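Probable glucarate dehydratase (Mycobacterium smegmatis str. MC2 155, PDB 3VDG) probably catalyses the dehydration of D-glucarate, as a metal-binding lyase of the enolase superfamily. Local coordinates at residues Ala59-Asp64 / Glu140-Asp145; Gly73-Asp78 / Glu83-Ala88; Ala199-Met204 / Ala234-His239; Ala227-Leu232 / Glu262-Tyr267; Asp426-Met431 / Pro436-Ser441. All blocks are in the same frame, centred on the assembly; numbering follows the deposited sequence. Where two conformers were deposited one is given.

Contact 1 (Ala59-Asp64 / Glu140-Asp145); sequences AVIQLD and EVACLD
Leu-63 of strand 55-65 and Ala-142 of helix 131-151 meet at the middle of this buried contact. Leu-63 CB lies 3.6 Å from Ala-142 CB. The small alanine lets the two backbones come close, with Leu-63 CA only 6.1 Å from Ala-142 CA. Leu-63 also reaches one residue further along the helix. Its CG is anti to the backbone N (chi1 179°), which carries the CD2 methyl over to the helix. There CD2 sits 3.7 Å from Cys-143 SG, while keeping touch with the methyl of Ala-142. Ile-61 is the looser partner: its branch methyl CG2 is 4.3 Å from Ala-142 CB. Between these two residues Gln-62 points the other way, in the alternation of a strand.

The segment axes pass 8.5 Å apart and their directions differ by 47°. This is a helix laid across one face of an antiparallel sheet. It fits the N-terminal capping domain of the enolase superfamily, where a three-stranded sheet is followed by a group of helices. Strand 55-65 is the middle strand of that sheet.

Polar groups act around the apolar patch. Asp-145 is buried, and its carboxylate accepts from Leu-72 N on strand 70-75 and from Leu-401 N, so the helix is tied to the sheet beside the methyl contacts. Glu-140 turns away from the strand. Its two carboxylate oxygens take Leu-323 N and Gln-324 NE2, which link the helix to helix 323-336. Gln-62 NE2, on the far face of the strand, bonds to Glu-407.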
# COMPACT_ATOMS: atom_id res chain seq x y z
N ALA A 59 -3.83 8.12 -25.36
CA ALA A 59 -3.07 7.03 -26.00
C ALA A 59 -3.60 5.73 -25.43
O ALA A 59 -3.74 5.57 -24.21
CB ALA A 59 -1.57 7.18 -25.73
N VAL A 60 -3.95 4.81 -26.31
CA VAL A 60 -4.41 3.48 -25.93
C VAL A 60 -3.23 2.53 -25.98
O VAL A 60 -2.49 2.47 -26.99
CB VAL A 60 -5.51 2.99 -26.88
CG1 VAL A 60 -5.80 1.50 -26.65
CG2 VAL A 60 -6.77 3.84 -26.69
N ILE A 61 -3.01 1.81 -24.88
CA ILE A 61 -1.98 0.78 -24.81
C ILE A 61 -2.63 -0.58 -24.95
O ILE A 61 -3.57 -0.91 -24.23
CB ILE A 61 -1.18 0.80 -23.47
CG1 ILE A 61 -0.12 1.90 -23.48
CG2 ILE A 61 -0.43 -0.52 -23.26
CD1 ILE A 61 -0.68 3.29 -23.42
N GLN A 62 -2.14 -1.36 -25.91
CA GLN A 62 -2.52 -2.77 -26.02
C GLN A 62 -1.25 -3.54 -25.71
O GLN A 62 -0.25 -3.44 -26.44
CB GLN A 62 -3.03 -3.09 -27.43
CG GLN A 62 -4.50 -2.72 -27.65
CD GLN A 62 -4.90 -2.76 -29.12
OE1 GLN A 62 -4.34 -2.03 -29.94
NE2 GLN A 62 -5.86 -3.61 -29.45
N LEU A 63 -1.25 -4.25 -24.59
CA LEU A 63 -0.03 -4.88 -24.11
C LEU A 63 -0.16 -6.36 -24.46
O LEU A 63 -1.04 -7.05 -23.93
CB LEU A 63 0.11 -4.68 -22.59
CG LEU A 63 1.35 -5.33 -21.98
CD1 LEU A 63 2.58 -4.58 -22.44
CD2 LEU A 63 1.30 -5.37 -20.45
N ASP A 64 0.71 -6.84 -25.34
CA ASP A 64 0.63 -8.20 -25.88
C ASP A 64 1.55 -9.18 -25.14
O ASP A 64 2.64 -8.80 -24.72
CB ASP A 64 0.99 -8.16 -27.37
CG ASP A 64 0.03 -7.29 -28.17
OD1 ASP A 64 -1.20 -7.41 -27.95
OD2 ASP A 64 0.48 -6.48 -29.01
N GLU A 140 1.04 -0.74 -16.20
CA GLU A 140 0.62 -1.44 -14.98
C GLU A 140 -0.85 -1.81 -15.08
O GLU A 140 -1.25 -2.91 -14.69
CB GLU A 140 0.85 -0.55 -13.75
CG GLU A 140 0.68 -1.27 -12.42
CD GLU A 140 -0.66 -1.02 -11.75
OE1 GLU A 140 -1.59 -0.44 -12.38
OE2 GLU A 140 -0.80 -1.41 -10.56
N VAL A 141 -1.67 -0.91 -15.60
CA VAL A 141 -3.12 -1.21 -15.72
C VAL A 141 -3.31 -2.36 -16.71
O VAL A 141 -4.05 -3.29 -16.44
CB VAL A 141 -3.93 0.03 -16.15
CG1 VAL A 141 -5.35 -0.36 -16.57
CG2 VAL A 141 -4.00 1.06 -15.01
N ALA A 142 -2.60 -2.30 -17.84
CA ALA A 142 -2.65 -3.38 -18.82
C ALA A 142 -2.15 -4.71 -18.24
O ALA A 142 -2.68 -5.79 -18.57
CB ALA A 142 -1.86 -2.99 -20.08
N CYS A 143 -1.12 -4.66 -17.40
CA CYS A 143 -0.63 -5.88 -16.73
C CYS A 143 -1.70 -6.49 -15.83
O CYS A 143 -1.91 -7.71 -15.84
CB CYS A 143 0.63 -5.62 -15.89
SG CYS A 143 2.16 -5.52 -16.86
N LEU A 144 -2.37 -5.65 -15.05
CA LEU A 144 -3.44 -6.16 -14.17
C LEU A 144 -4.58 -6.75 -15.00
O LEU A 144 -5.23 -7.73 -14.60
CB LEU A 144 -3.97 -5.05 -13.27
CG LEU A 144 -2.97 -4.57 -12.20
CD1 LEU A 144 -3.57 -3.42 -11.39
CD2 LEU A 144 -2.59 -5.70 -11.27
N ASP A 145 -4.89 -6.10 -16.13
CA ASP A 145 -5.92 -6.61 -17.04
C ASP A 145 -5.53 -8.04 -17.48
O ASP A 145 -6.34 -8.96 -17.42
CB ASP A 145 -6.07 -5.64 -18.23
CG ASP A 145 -7.23 -5.99 -19.18
OD1 ASP A 145 -8.11 -6.81 -18.85
OD2 ASP A 145 -7.25 -5.40 -20.29

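Contact 2 (Gly73-Asp78 / Glu83-Ala88); sequences GETYAD and ERLQAA
Thr-75 and Leu-85 reach toward each other tip to tip, methyl against methyl. Thr-75 CG2 is 3.6 Å from Leu-85 CD1. The threonine conformation sorts its two branches. OG1 stands anti to the backbone N (chi1 -178°), and CG2 falls between the backbone N and the carbonyl carbon. The methyl is thus given to Leu-85, while the hydroxyl bonds to His-81 NE2, which lies within the same helix just before 83-88. One residue therefore meets the helix twice, once through an apolar branch and once through a polar one.

Leu-85 has CG anti to its carbonyl carbon (chi1 -68°) and an extended second torsion (173°). This pushes CD1 out from the helix toward Thr-75. The same CD1 has a looser neighbour in Tyr-76 O, at 4.4 Å.

Tyr-76 brings its backbone to the contact but not its ring, which packs on His-318 and Tyr-319. Its side chain is about 12 Å from the bound sodium ion. Asp-78 holds the N-cap position of helix 79-92 without a capping bond. Its carboxylate accepts from Gly-121 N and Arg-425 N instead.

The arrangement is a tight strand-to-helix connection, in which the last strand of the three-stranded sheet leads into helix 79-92 and the helix packs back on Thr-75, consistent with the capping domain of the enolase superfamily.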
# COMPACT_ATOMS: atom_id res chain seq x y z
N GLY A 73 -4.54 -0.37 -21.39
CA GLY A 73 -4.28 0.76 -20.50
C GLY A 73 -4.59 2.02 -21.31
O GLY A 73 -4.71 1.96 -22.54
N GLU A 74 -4.66 3.16 -20.64
CA GLU A 74 -5.00 4.42 -21.31
C GLU A 74 -4.30 5.54 -20.58
O GLU A 74 -4.22 5.54 -19.34
CB GLU A 74 -6.52 4.66 -21.27
CG GLU A 74 -6.97 5.96 -21.95
CD GLU A 74 -8.46 6.24 -21.72
OE1 GLU A 74 -9.26 5.30 -21.58
OE2 GLU A 74 -8.84 7.43 -21.70
N THR A 75 -3.77 6.49 -21.34
CA THR A 75 -2.98 7.57 -20.75
C THR A 75 -3.06 8.81 -21.64
O THR A 75 -3.85 8.85 -22.60
CB THR A 75 -1.52 7.08 -20.57
OG1 THR A 75 -0.72 8.10 -19.94
CG2 THR A 75 -0.92 6.73 -21.91
N TYR A 76 -2.26 9.83 -21.33
CA TYR A 76 -2.19 11.05 -22.15
C TYR A 76 -1.54 10.78 -23.50
O TYR A 76 -0.95 9.72 -23.70
CB TYR A 76 -1.39 12.14 -21.39
CG TYR A 76 -1.71 12.15 -19.90
CD1 TYR A 76 -2.93 12.65 -19.44
CD2 TYR A 76 -0.81 11.62 -18.96
CE1 TYR A 76 -3.26 12.64 -18.07
CE2 TYR A 76 -1.13 11.59 -17.60
CZ TYR A 76 -2.35 12.11 -17.16
OH TYR A 76 -2.67 12.09 -15.82
N ALA A 77 -1.59 11.75 -24.42
CA ALA A 77 -0.99 11.56 -25.74
C ALA A 77 -0.11 12.71 -26.23
O ALA A 77 0.14 12.82 -27.43
CB ALA A 77 -2.06 11.27 -26.78
N ASP A 78 0.37 13.55 -25.33
CA ASP A 78 1.33 14.57 -25.75
C ASP A 78 2.54 13.94 -26.45
O ASP A 78 2.91 12.82 -26.14
CB ASP A 78 1.81 15.42 -24.56
CG ASP A 78 0.73 16.38 -24.04
OD1 ASP A 78 -0.46 16.27 -24.43
OD2 ASP A 78 1.08 17.26 -23.22
N GLU A 83 6.70 9.33 -26.95
CA GLU A 83 8.09 8.87 -27.04
C GLU A 83 8.49 8.10 -25.80
O GLU A 83 9.18 7.08 -25.88
CB GLU A 83 9.04 10.06 -27.19
CG GLU A 83 8.83 10.87 -28.46
CD GLU A 83 9.68 12.13 -28.50
OE1 GLU A 83 10.41 12.41 -27.53
OE2 GLU A 83 9.61 12.85 -29.52
N ARG A 84 8.11 8.60 -24.63
CA ARG A 84 8.43 7.88 -23.39
C ARG A 84 7.72 6.53 -23.34
O ARG A 84 8.29 5.54 -22.89
CB ARG A 84 8.06 8.71 -22.15
CG ARG A 84 9.07 9.84 -21.91
CD ARG A 84 8.49 10.89 -20.97
NE ARG A 84 9.43 11.99 -20.75
CZ ARG A 84 9.11 13.15 -20.20
NH1 ARG A 84 7.86 13.39 -19.80
NH2 ARG A 84 10.04 14.08 -20.03
N LEU A 85 6.47 6.50 -23.79
CA LEU A 85 5.72 5.25 -23.78
C LEU A 85 6.42 4.23 -24.69
O LEU A 85 6.47 3.05 -24.36
CB LEU A 85 4.28 5.47 -24.24
CG LEU A 85 3.38 6.29 -23.32
CD1 LEU A 85 2.05 6.56 -24.00
CD2 LEU A 85 3.19 5.57 -21.99
N GLN A 86 6.94 4.68 -25.80
CA GLN A 86 7.65 3.78 -26.74
C GLN A 86 8.92 3.26 -26.09
O GLN A 86 9.20 2.12 -26.18
CB GLN A 86 7.98 4.50 -28.06
CG GLN A 86 6.77 4.74 -28.94
CD GLN A 86 6.12 3.44 -29.38
OE1 GLN A 86 6.81 2.47 -29.69
NE2 GLN A 86 4.80 3.42 -29.42
N ALA A 87 9.66 4.10 -25.40
CA ALA A 87 10.87 3.66 -24.72
C ALA A 87 10.55 2.64 -23.59
O ALA A 87 11.27 1.67 -23.38
CB ALA A 87 11.64 4.85 -24.17
N ALA A 88 9.44 2.87 -22.89
CA ALA A 88 9.00 1.98 -21.81
C ALA A 88 8.62 0.63 -22.39
O ALA A 88 9.00 -0.41 -21.86
CB ALA A 88 7.78 2.58 -21.09

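Contact 3 (Ala199-Met204 / Ala234-His239); sequences AQARRM and AAFPDH
Ala-235 ends helix 222-235 opposite the side of helix 194-208, its CA 8.7 Å from Arg-202 CA, and the chain then leaves helical geometry at Phe-236 and folds into a type I turn ending at His-239. The end of the Phe-236 side chain reaches the helix. Its ring meets two consecutive residues there: Phe-236 CE2 is 3.7 Å from Ala-201 CB, and Phe-236 CZ is 3.8 Å from Arg-202 CG. The first contact is apolar, against a buried alanine. The second uses the aliphatic start of the arginine.

Arg-202 runs extended from CG to NE, past the ring and out to Ala-235. Its guanidinium plane is turned 37° from the plane of the phenyl ring, so the two groups are not stacked. Arg-202 NH2 lies 3.6 Å from Ala-235 CB. The polar link is made through a water in the plane of the guanidinium, at its edge. This water accepts from Arg-202 NH1 at 2.9 Å and donates to Ala-235 O at 2.7 Å. It thus occupies a carbonyl at the helix end.

Inside the turn, Phe-236 also covers His-239. Phe-236 CD1 stands 4.0 Å above the imidazole plane, toward its rim. Arg-233 NH1 binds His-239 O and, weakly, Phe-236 O.

These are adjacent outer helices of the enolase-superfamily barrel, joined in sequence through strand 213-216. Phe-236 and His-239 both touch Ile-205 of helix 194-208 and Ile-213 of that strand. Ala-201 also touches Leu-173 of strand 166-174.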
# COMPACT_ATOMS: atom_id res chain seq x y z
N ALA A 199 -28.83 25.04 -15.29
CA ALA A 199 -29.45 24.35 -16.42
C ALA A 199 -28.59 23.17 -16.88
O ALA A 199 -29.09 22.12 -17.25
CB ALA A 199 -29.68 25.31 -17.58
N GLN A 200 -27.29 23.37 -16.87
CA GLN A 200 -26.36 22.34 -17.28
C GLN A 200 -26.45 21.17 -16.30
O GLN A 200 -26.49 20.02 -16.72
CB GLN A 200 -24.96 22.92 -17.31
CG GLN A 200 -23.88 21.95 -17.75
CD GLN A 200 -22.50 22.57 -17.66
OE1 GLN A 200 -21.71 22.20 -16.81
NE2 GLN A 200 -22.21 23.55 -18.53
N ALA A 201 -26.50 21.47 -15.01
CA ALA A 201 -26.65 20.45 -13.97
C ALA A 201 -27.93 19.62 -14.17
O ALA A 201 -27.91 18.40 -14.03
CB ALA A 201 -26.66 21.09 -12.59
N ARG A 202 -29.04 20.28 -14.47
CA ARG A 202 -30.29 19.56 -14.67
C ARG A 202 -30.19 18.58 -15.83
O ARG A 202 -30.63 17.42 -15.72
CB ARG A 202 -31.45 20.53 -14.92
CG ARG A 202 -31.90 21.30 -13.71
CD ARG A 202 -33.13 22.12 -14.06
NE ARG A 202 -33.36 23.22 -13.13
CZ ARG A 202 -33.78 23.05 -11.88
NH1 ARG A 202 -34.01 21.82 -11.42
NH2 ARG A 202 -33.97 24.09 -11.10
N ARG A 203 -29.62 19.04 -16.94
CA ARG A 203 -29.49 18.20 -18.11
C ARG A 203 -28.60 17.00 -17.79
O ARG A 203 -28.93 15.87 -18.13
CB ARG A 203 -28.90 19.01 -19.27
CG ARG A 203 -28.91 18.30 -20.62
CD ARG A 203 -28.50 19.24 -21.74
NE ARG A 203 -28.73 18.67 -23.07
CZ ARG A 203 -27.82 18.00 -23.78
NH1 ARG A 203 -26.60 17.80 -23.31
NH2 ARG A 203 -28.13 17.53 -24.98
N MET A 204 -27.48 17.24 -17.13
CA MET A 204 -26.51 16.18 -16.83
C MET A 204 -27.07 15.17 -15.82
O MET A 204 -26.95 13.95 -15.98
CB MET A 204 -25.21 16.79 -16.32
CG MET A 204 -24.01 15.87 -16.43
SD MET A 204 -22.54 16.63 -15.68
CE MET A 204 -22.08 17.78 -16.95
N ALA A 234 -29.74 25.60 -4.11
CA ALA A 234 -31.19 25.86 -4.15
C ALA A 234 -31.90 24.85 -5.03
O ALA A 234 -32.97 24.35 -4.69
CB ALA A 234 -31.48 27.28 -4.62
N ALA A 235 -31.32 24.54 -6.18
CA ALA A 235 -31.96 23.60 -7.11
C ALA A 235 -31.84 22.12 -6.70
O ALA A 235 -32.69 21.31 -7.06
CB ALA A 235 -31.44 23.80 -8.52
N PHE A 236 -30.78 21.79 -5.95
CA PHE A 236 -30.43 20.41 -5.58
C PHE A 236 -30.07 20.36 -4.10
O PHE A 236 -28.89 20.26 -3.74
CB PHE A 236 -29.23 19.93 -6.43
CG PHE A 236 -29.50 19.96 -7.91
CD1 PHE A 236 -30.17 18.92 -8.53
CD2 PHE A 236 -29.10 21.04 -8.68
CE1 PHE A 236 -30.43 18.95 -9.89
CE2 PHE A 236 -29.34 21.07 -10.04
CZ PHE A 236 -30.02 20.02 -10.66
N PRO A 237 -31.08 20.45 -3.22
CA PRO A 237 -30.88 20.63 -1.77
C PRO A 237 -30.09 19.50 -1.12
O PRO A 237 -29.44 19.72 -0.10
CB PRO A 237 -32.31 20.64 -1.20
CG PRO A 237 -33.17 21.03 -2.35
CD PRO A 237 -32.51 20.45 -3.58
N ASP A 238 -30.13 18.31 -1.69
CA ASP A 238 -29.51 17.16 -1.04
C ASP A 238 -28.17 16.75 -1.67
O ASP A 238 -27.51 15.85 -1.18
CB ASP A 238 -30.48 15.98 -1.03
CG ASP A 238 -31.72 16.25 -0.19
OD1 ASP A 238 -31.57 16.80 0.92
OD2 ASP A 238 -32.84 15.91 -0.64
N HIS A 239 -27.78 17.42 -2.75
CA HIS A 239 -26.53 17.08 -3.44
C HIS A 239 -25.32 17.68 -2.78
O HIS A 239 -25.24 18.89 -2.58
CB HIS A 239 -26.59 17.54 -4.88
CG HIS A 239 -27.44 16.65 -5.76
ND1 HIS A 239 -28.75 16.43 -5.52
CD2 HIS A 239 -27.13 15.94 -6.91
CE1 HIS A 239 -29.25 15.61 -6.47
NE2 HIS A 239 -28.26 15.31 -7.32
O HOH W 1 -34.72 22.11 -8.61

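Contact 4 (Ala227-Leu232 / Glu262-Tyr267); sequences AAVEAL and EGVLEY
Val-229 meets both Val-264 and Leu-265 through a single methyl. Val-229 CG1 is 3.8 Å from Val-264 CG1 and 4.0 Å from Leu-265 CD2. This methyl is placed by the first torsion of Val-229, which sets CG1 anti to the backbone N (chi1 171°). The leucine side chain passes that of Val-229 at about a right angle, and the two valines approach at a slant. Leu-265 does not start out facing the helix. Its CG lies anti to the carbonyl carbon (chi1 -65°), and the CD2 branch then closes on Val-229. These three residues form one apolar patch, continued by strand 241-244: Leu-241 touches both Val-229 and Val-264, and Leu-243 touches Leu-265.

The second kind of contact is at the rim. Glu-230 is exposed, and its side chain lies beside the other branch of Val-264. Its OE1 comes no nearer than 4.5 Å to Val-264 CG2, a loose van der Waals approach.

Polar ties run through neighbours. Arg-233, one residue past 227-232 on the same helix, makes a weak hydrogen bond to Val-264 O. Glu-266 forms a salt bridge with Arg-242 and a backbone bond with Leu-241, both pairing the loop with the adjacent strand region.

In the barrel, the loop after helix 251-260 turns back toward strand 267-269 and packs on the preceding outer helix. The direct contact is hydrophobic, with the charged glutamate left at its solvent side. It rests on methyl packing. The weak Arg-233 bond is a polar tie from helix to loop, while Glu-266 ties the loop to strand 241-244.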
# COMPACT_ATOMS: atom_id res chain seq x y z
N ALA A 227 -22.26 32.56 -6.27
CA ALA A 227 -23.64 32.65 -6.66
C ALA A 227 -24.09 31.41 -7.43
O ALA A 227 -25.20 30.94 -7.23
CB ALA A 227 -23.89 33.91 -7.48
N ALA A 228 -23.23 30.87 -8.30
CA ALA A 228 -23.59 29.64 -9.00
C ALA A 228 -23.69 28.51 -7.99
O ALA A 228 -24.60 27.68 -8.06
CB ALA A 228 -22.60 29.30 -10.11
N VAL A 229 -22.75 28.47 -7.04
CA VAL A 229 -22.79 27.42 -6.03
C VAL A 229 -24.12 27.47 -5.25
O VAL A 229 -24.80 26.45 -5.08
CB VAL A 229 -21.56 27.43 -5.11
CG1 VAL A 229 -21.78 26.46 -3.96
CG2 VAL A 229 -20.32 27.01 -5.91
N GLU A 230 -24.50 28.66 -4.79
CA GLU A 230 -25.75 28.80 -4.03
C GLU A 230 -26.98 28.47 -4.86
O GLU A 230 -27.95 27.92 -4.33
CB GLU A 230 -25.88 30.21 -3.43
CG GLU A 230 -24.56 30.78 -2.97
CD GLU A 230 -24.59 31.20 -1.52
OE1 GLU A 230 -25.18 30.47 -0.70
OE2 GLU A 230 -23.98 32.25 -1.20
N ALA A 231 -26.96 28.79 -6.15
CA ALA A 231 -28.07 28.41 -7.02
C ALA A 231 -28.16 26.90 -7.16
O ALA A 231 -29.26 26.33 -7.21
CB ALA A 231 -27.93 29.06 -8.39
N LEU A 232 -27.01 26.25 -7.24
CA LEU A 232 -27.00 24.79 -7.30
C LEU A 232 -27.60 24.23 -6.02
O LEU A 232 -28.39 23.30 -6.07
CB LEU A 232 -25.58 24.24 -7.50
CG LEU A 232 -25.05 24.48 -8.92
CD1 LEU A 232 -23.53 24.30 -8.97
CD2 LEU A 232 -25.74 23.55 -9.91
N GLU A 262 -19.61 28.48 4.03
CA GLU A 262 -19.71 27.61 5.18
C GLU A 262 -21.02 26.83 5.12
O GLU A 262 -22.07 27.40 4.85
CB GLU A 262 -19.64 28.42 6.49
CG GLU A 262 -19.88 27.56 7.72
CD GLU A 262 -19.42 28.21 9.01
OE1 GLU A 262 -19.09 29.41 8.98
OE2 GLU A 262 -19.37 27.53 10.05
N GLY A 263 -20.96 25.52 5.33
CA GLY A 263 -22.15 24.68 5.36
C GLY A 263 -22.74 24.35 4.00
O GLY A 263 -23.75 23.66 3.91
N VAL A 264 -22.12 24.85 2.93
CA VAL A 264 -22.62 24.59 1.59
C VAL A 264 -21.76 23.56 0.82
O VAL A 264 -22.29 22.71 0.09
CB VAL A 264 -22.71 25.89 0.76
CG1 VAL A 264 -23.31 25.61 -0.61
CG2 VAL A 264 -23.55 26.94 1.48
N LEU A 265 -20.43 23.64 0.99
CA LEU A 265 -19.51 22.75 0.26
C LEU A 265 -19.13 21.51 1.04
O LEU A 265 -18.85 21.58 2.23
CB LEU A 265 -18.21 23.47 -0.11
CG LEU A 265 -18.30 24.64 -1.08
CD1 LEU A 265 -16.90 25.22 -1.27
CD2 LEU A 265 -18.89 24.22 -2.42
N GLU A 266 -19.08 20.38 0.36
CA GLU A 266 -18.51 19.17 0.92
C GLU A 266 -16.99 19.31 1.07
O GLU A 266 -16.40 18.93 2.08
CB GLU A 266 -18.86 18.01 -0.01
CG GLU A 266 -18.27 16.69 0.40
CD GLU A 266 -18.84 15.54 -0.41
OE1 GLU A 266 -18.61 15.50 -1.65
OE2 GLU A 266 -19.50 14.68 0.22
N TYR A 267 -16.33 19.86 0.05
CA TYR A 267 -14.96 20.31 0.25
C TYR A 267 -14.64 21.40 -0.77
O TYR A 267 -15.39 21.58 -1.72
CB TYR A 267 -13.93 19.17 0.19
CG TYR A 267 -13.93 18.25 -1.05
CD1 TYR A 267 -14.22 16.90 -0.93
CD2 TYR A 267 -13.57 18.73 -2.31
CE1 TYR A 267 -14.18 16.04 -2.03
CE2 TYR A 267 -13.53 17.88 -3.42
CZ TYR A 267 -13.83 16.54 -3.28
OH TYR A 267 -13.80 15.68 -4.37

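Contact 5 (Asp426-Met431 / Pro436-Ser441); sequences DDTGYM and PGFNAS
Met-431 lays its CG over the face of the Phe-438 ring. CG is 3.4 Å from the ring centroid and 13° off the normal, a close CH-pi contact. SD follows on the same side, 4.7 Å from that centroid, and adds a more distant Met-aromatic contact. The methionine chain has CG anti to the backbone N (chi1 179°) and bends at the next torsion (67°), which carries the sulfur farther from the ring while it stays above the same face.

Thr-428, one turn earlier, adds to the contact. Its CG2 lies at the edge of the same ring, 4.3 Å from Phe-438 CE1. Thr-428 OG1 packs 3.7 Å from Ala-440 CB, but its hydrogen bond goes to Val-49 O.

Further out, Asp-426 N-caps the helix. Gly-429 N donates to Asp-426 OD1 at 2.9 Å, from above the carboxylate plane. Arg-432, later on the helix, bonds Asn-439 OD1 and, weakly, Phe-438 O. Ala-440 centres an inverse gamma turn.

The C-terminal tail thus folds back on helix 427-434 by dispersion and CH-pi contact. Polar bonds lie around this patch: a cap at the helix start, and Arg-432 to the tail.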
# COMPACT_ATOMS: atom_id res chain seq x y z
N ASP A 426 -3.26 21.78 -24.88
CA ASP A 426 -2.77 23.14 -24.71
C ASP A 426 -3.94 24.13 -24.58
O ASP A 426 -4.24 24.86 -25.52
CB ASP A 426 -1.90 23.52 -25.92
CG ASP A 426 -1.08 24.78 -25.69
OD1 ASP A 426 -1.16 25.36 -24.59
OD2 ASP A 426 -0.35 25.19 -26.60
N ASP A 427 -4.58 24.16 -23.41
CA ASP A 427 -5.76 24.99 -23.17
C ASP A 427 -5.40 26.48 -23.34
O ASP A 427 -6.19 27.27 -23.87
CB ASP A 427 -6.29 24.81 -21.74
CG ASP A 427 -6.68 23.35 -21.40
OD1 ASP A 427 -6.51 22.44 -22.24
OD2 ASP A 427 -7.14 23.13 -20.27
N THR A 428 -4.21 26.85 -22.87
CA THR A 428 -3.76 28.23 -22.92
C THR A 428 -3.41 28.64 -24.35
O THR A 428 -3.88 29.67 -24.84
CB THR A 428 -2.57 28.46 -22.00
OG1 THR A 428 -2.93 28.05 -20.67
CG2 THR A 428 -2.17 29.94 -21.99
N GLY A 429 -2.60 27.83 -25.02
CA GLY A 429 -2.26 28.10 -26.42
C GLY A 429 -3.49 28.17 -27.30
O GLY A 429 -3.56 29.00 -28.21
N TYR A 430 -4.47 27.31 -27.06
CA TYR A 430 -5.71 27.34 -27.84
C TYR A 430 -6.51 28.61 -27.55
O TYR A 430 -7.02 29.25 -28.47
CB TYR A 430 -6.57 26.10 -27.60
CG TYR A 430 -7.89 26.12 -28.32
CD1 TYR A 430 -7.95 26.28 -29.71
CD2 TYR A 430 -9.08 25.94 -27.62
CE1 TYR A 430 -9.18 26.29 -30.37
CE2 TYR A 430 -10.30 25.96 -28.27
CZ TYR A 430 -10.34 26.13 -29.65
OH TYR A 430 -11.57 26.14 -30.27
N MET A 431 -6.64 28.98 -26.28
CA MET A 431 -7.27 30.27 -25.98
C MET A 431 -6.51 31.41 -26.71
O MET A 431 -7.14 32.27 -27.32
CB MET A 431 -7.36 30.52 -24.46
CG MET A 431 -8.01 31.86 -24.11
SD MET A 431 -9.75 31.94 -24.56
CE MET A 431 -10.48 31.35 -23.02
N PRO A 436 -5.30 36.59 -28.75
CA PRO A 436 -3.85 36.68 -28.73
C PRO A 436 -3.23 37.18 -27.44
O PRO A 436 -2.17 36.71 -27.06
CB PRO A 436 -3.55 37.66 -29.87
CG PRO A 436 -4.64 37.41 -30.86
CD PRO A 436 -5.83 36.88 -30.10
N GLY A 437 -3.86 38.13 -26.77
CA GLY A 437 -3.26 38.73 -25.58
C GLY A 437 -3.56 37.97 -24.30
O GLY A 437 -3.15 38.39 -23.23
N PHE A 438 -4.29 36.86 -24.41
CA PHE A 438 -4.69 36.08 -23.23
C PHE A 438 -3.49 35.57 -22.46
O PHE A 438 -2.54 35.05 -23.06
CB PHE A 438 -5.55 34.87 -23.64
CG PHE A 438 -6.02 34.04 -22.49
CD1 PHE A 438 -5.32 32.88 -22.12
CD2 PHE A 438 -7.15 34.39 -21.77
CE1 PHE A 438 -5.75 32.10 -21.07
CE2 PHE A 438 -7.59 33.62 -20.71
CZ PHE A 438 -6.88 32.46 -20.36
N ASN A 439 -3.50 35.74 -21.14
CA ASN A 439 -2.46 35.15 -20.29
C ASN A 439 -3.05 34.20 -19.25
O ASN A 439 -4.11 34.47 -18.68
CB ASN A 439 -1.66 36.24 -19.57
CG ASN A 439 -0.63 36.91 -20.47
OD1 ASN A 439 -0.01 36.26 -21.31
ND2 ASN A 439 -0.45 38.21 -20.29
N ALA A 440 -2.36 33.10 -18.97
CA ALA A 440 -2.78 32.21 -17.90
C ALA A 440 -2.23 32.70 -16.56
O ALA A 440 -1.42 32.05 -15.90
CB ALA A 440 -2.34 30.77 -18.18
N SER A 441 -2.67 33.89 -16.17
CA SER A 441 -2.31 34.48 -14.90
C SER A 441 -2.91 33.69 -13.74
O SER A 441 -3.94 33.03 -13.90
CB SER A 441 -2.84 35.92 -14.84
OG SER A 441 -2.64 36.57 -16.08

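Contacts 1 and 2 share the three-stranded antiparallel sheet, with centres 11 Å apart. Strands 55-65 and 70-75 are neighbours there, and Ala-59 N and Ile-61 N probably bond to Thr-75 O and Gly-73 O. Contact 2 falls between the segments of contact 1 in sequence. Contacts 3 and 4 lie on the opposite side of the chain's centre, in the barrel domain. They share helix 222-235, their segments alternate along the chain, and Ala-201 packs on Leu-232. Centres of contacts 1 and 3 are 37 Å apart. Contact 5 comes last, its nearest atoms about 6 Å from contact 2. Capping-domain sheet, outer barrel helices and C-terminal tail thus each have their own local packing, the tail near the capping domain.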